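Protein BA42 (Bizionia argentinensis, PDB 4OA3) is of unknown function but binds calcium ions and consists of a stand-alone TPM domain. Local coordinates at residues V34-T39 / Q112-G117. Numbering follows the deposited sequence.
Sequences VHLEKT and QGLVDG
Leu-114 reaches from helix 110-128, which packs on a face of the mixed sheet of the TPM domain, to strand 31-37 with both of its methyls. CD1 and CD2 of Leu-114 each lie 4.3 Å from Val-34 CG1, and CD1 alone goes on to Leu-36 CD2, at 4.4 Å. The leucine of the helix thus sits end-on against a valine and a leucine two residues apart on one face of the strand. With chi2 at 173°, CD1 stands anti to CA and projects toward Leu-36, while CD2 bears on Val-34 as well. Ile-68 and Val-70 of strand 65-71 also touch Leu-114, and Ile-17 of helix 11-24 packs on it too, so the leucine joins two neighbouring strands and a second helix on this side of the sheet.

His-35 turns to the other face. Its NE2 donates to Glu-37 OE1 at 2.7 Å, almost straight and in the ring plane, though the carboxylate is met from above its own plane. Ser-144 bonds ND1; Arg-47 forms a salt bridge to the same OE1, and the Tyr-69 hydroxyl hydrogen-bonds OE2, fixing both buried polar groups.

Here strand 31-37 thus turns Val-34 and Leu-36 to the helix and the His-35/Glu-37 pair away from it. Helix and strand meet through methyl groups alone, at the outer limit of van der Waals contact, so shape and burial rather than directional bonds set their fit.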
loop_
_atom_site.group_PDB
_atom_site.type_symbol
_atom_site.label_atom_id
_atom_site.label_comp_id
_atom_site.label_asym_id
_atom_site.label_seq_id
_atom_site.Cartn_x
_atom_site.Cartn_y
_atom_site.Cartn_z
ATOM N N VAL A 34 0.977 -3.814 2.541
ATOM C CA VAL A 34 1.501 -2.984 3.608
ATOM C C VAL A 34 2.705 -3.690 4.199
ATOM O O VAL A 34 2.666 -4.910 4.415
ATOM C CB VAL A 34 0.443 -2.750 4.695
ATOM C CG1 VAL A 34 1.001 -2.027 5.919
ATOM C CG2 VAL A 34 -0.743 -1.976 4.140
ATOM N N HIS A 35 3.766 -2.910 4.487
ATOM C CA HIS A 35 4.927 -3.419 5.218
ATOM C C HIS A 35 5.150 -2.493 6.393
ATOM O O HIS A 35 5.201 -1.268 6.220
ATOM C CB HIS A 35 6.194 -3.454 4.387
ATOM C CG HIS A 35 7.435 -3.812 5.169
ATOM N ND1 HIS A 35 7.828 -5.132 5.355
ATOM C CD2 HIS A 35 8.365 -3.002 5.730
ATOM C CE1 HIS A 35 8.998 -5.065 5.990
ATOM N NE2 HIS A 35 9.342 -3.828 6.241
ATOM N N LEU A 36 5.282 -3.073 7.576
ATOM C CA LEU A 36 5.555 -2.323 8.787
ATOM C C LEU A 36 6.929 -2.693 9.336
ATOM O O LEU A 36 7.278 -3.868 9.405
ATOM C CB LEU A 36 4.516 -2.650 9.859
ATOM C CG LEU A 36 3.014 -2.471 9.446
ATOM C CD1 LEU A 36 2.082 -2.815 10.604
ATOM C CD2 LEU A 36 2.716 -1.061 8.983
ATOM N N GLU A 37 7.669 -1.678 9.791
ATOM C CA GLU A 37 8.909 -1.914 10.525
ATOM C C GLU A 37 9.129 -0.748 11.472
ATOM O O GLU A 37 8.494 0.297 11.347
ATOM C CB GLU A 37 10.103 -2.226 9.631
ATOM C CG GLU A 37 10.568 -1.098 8.730
ATOM C CD GLU A 37 11.592 -1.552 7.699
ATOM O OE1 GLU A 37 11.609 -2.755 7.337
ATOM O OE2 GLU A 37 12.322 -0.677 7.180
ATOM N N LYS A 38 10.003 -0.938 12.466
ATOM C CA LYS A 38 10.150 0.106 13.486
ATOM C C LYS A 38 10.833 1.363 12.952
ATOM O O LYS A 38 10.307 2.460 13.095
ATOM C CB LYS A 38 10.922 -0.445 14.695
ATOM N N THR A 39 11.995 1.183 12.289
ATOM C CA THR A 39 12.819 2.299 11.826
ATOM C C THR A 39 13.176 2.174 10.367
ATOM O O THR A 39 13.325 1.063 9.863
ATOM C CB THR A 39 14.120 2.375 12.674
ATOM O OG1 THR A 39 14.857 1.156 12.542
ATOM C CG2 THR A 39 13.846 2.614 14.150
ATOM N N GLN A 112 -6.928 3.116 11.097
ATOM C CA GLN A 112 -7.783 3.836 10.168
ATOM C C GLN A 112 -7.022 4.523 9.041
ATOM O O GLN A 112 -7.519 4.606 7.916
ATOM C CB GLN A 112 -8.671 4.865 10.907
ATOM C CG GLN A 112 -9.912 5.227 10.113
ATOM C CD GLN A 112 -10.802 4.023 9.874
ATOM O OE1 GLN A 112 -11.148 3.290 10.809
ATOM N NE2 GLN A 112 -11.160 3.768 8.628
ATOM N N GLY A 113 -5.833 5.002 9.321
ATOM C CA GLY A 113 -5.011 5.590 8.277
ATOM C C GLY A 113 -4.684 4.584 7.195
ATOM O O GLY A 113 -4.747 4.877 6.004
ATOM N N LEU A 114 -4.319 3.358 7.619
ATOM C CA LEU A 114 -3.999 2.351 6.612
ATOM C C LEU A 114 -5.240 1.940 5.853
ATOM O O LEU A 114 -5.191 1.818 4.637
ATOM C CB LEU A 114 -3.363 1.148 7.282
ATOM C CG LEU A 114 -1.944 1.426 7.812
ATOM C CD1 LEU A 114 -1.422 0.257 8.623
ATOM C CD2 LEU A 114 -0.975 1.733 6.644
ATOM N N VAL A 115 -6.365 1.731 6.530
ATOM C CA VAL A 115 -7.593 1.348 5.826
ATOM C C VAL A 115 -8.000 2.420 4.831
ATOM O O VAL A 115 -8.341 2.122 3.683
ATOM C CB VAL A 115 -8.722 1.091 6.834
ATOM C CG1 VAL A 115 -10.097 1.028 6.145
ATOM C CG2 VAL A 115 -8.450 -0.200 7.611
ATOM N N ASP A 116 -7.980 3.681 5.274
ATOM C CA ASP A 116 -8.367 4.790 4.394
ATOM C C ASP A 116 -7.439 4.982 3.216
ATOM O O ASP A 116 -7.891 5.253 2.093
ATOM C CB ASP A 116 -8.454 6.094 5.185
ATOM C CG ASP A 116 -9.612 6.160 6.158
ATOM O OD1 ASP A 116 -10.467 5.215 6.160
ATOM O OD2 ASP A 116 -9.678 7.137 6.914
ATOM N N GLY A 117 -6.138 4.785 3.436
ATOM C CA GLY A 117 -5.178 4.854 2.359
ATOM C C GLY A 117 -5.376 3.743 1.360
ATOM O O GLY A 117 -5.292 3.966 0.161
#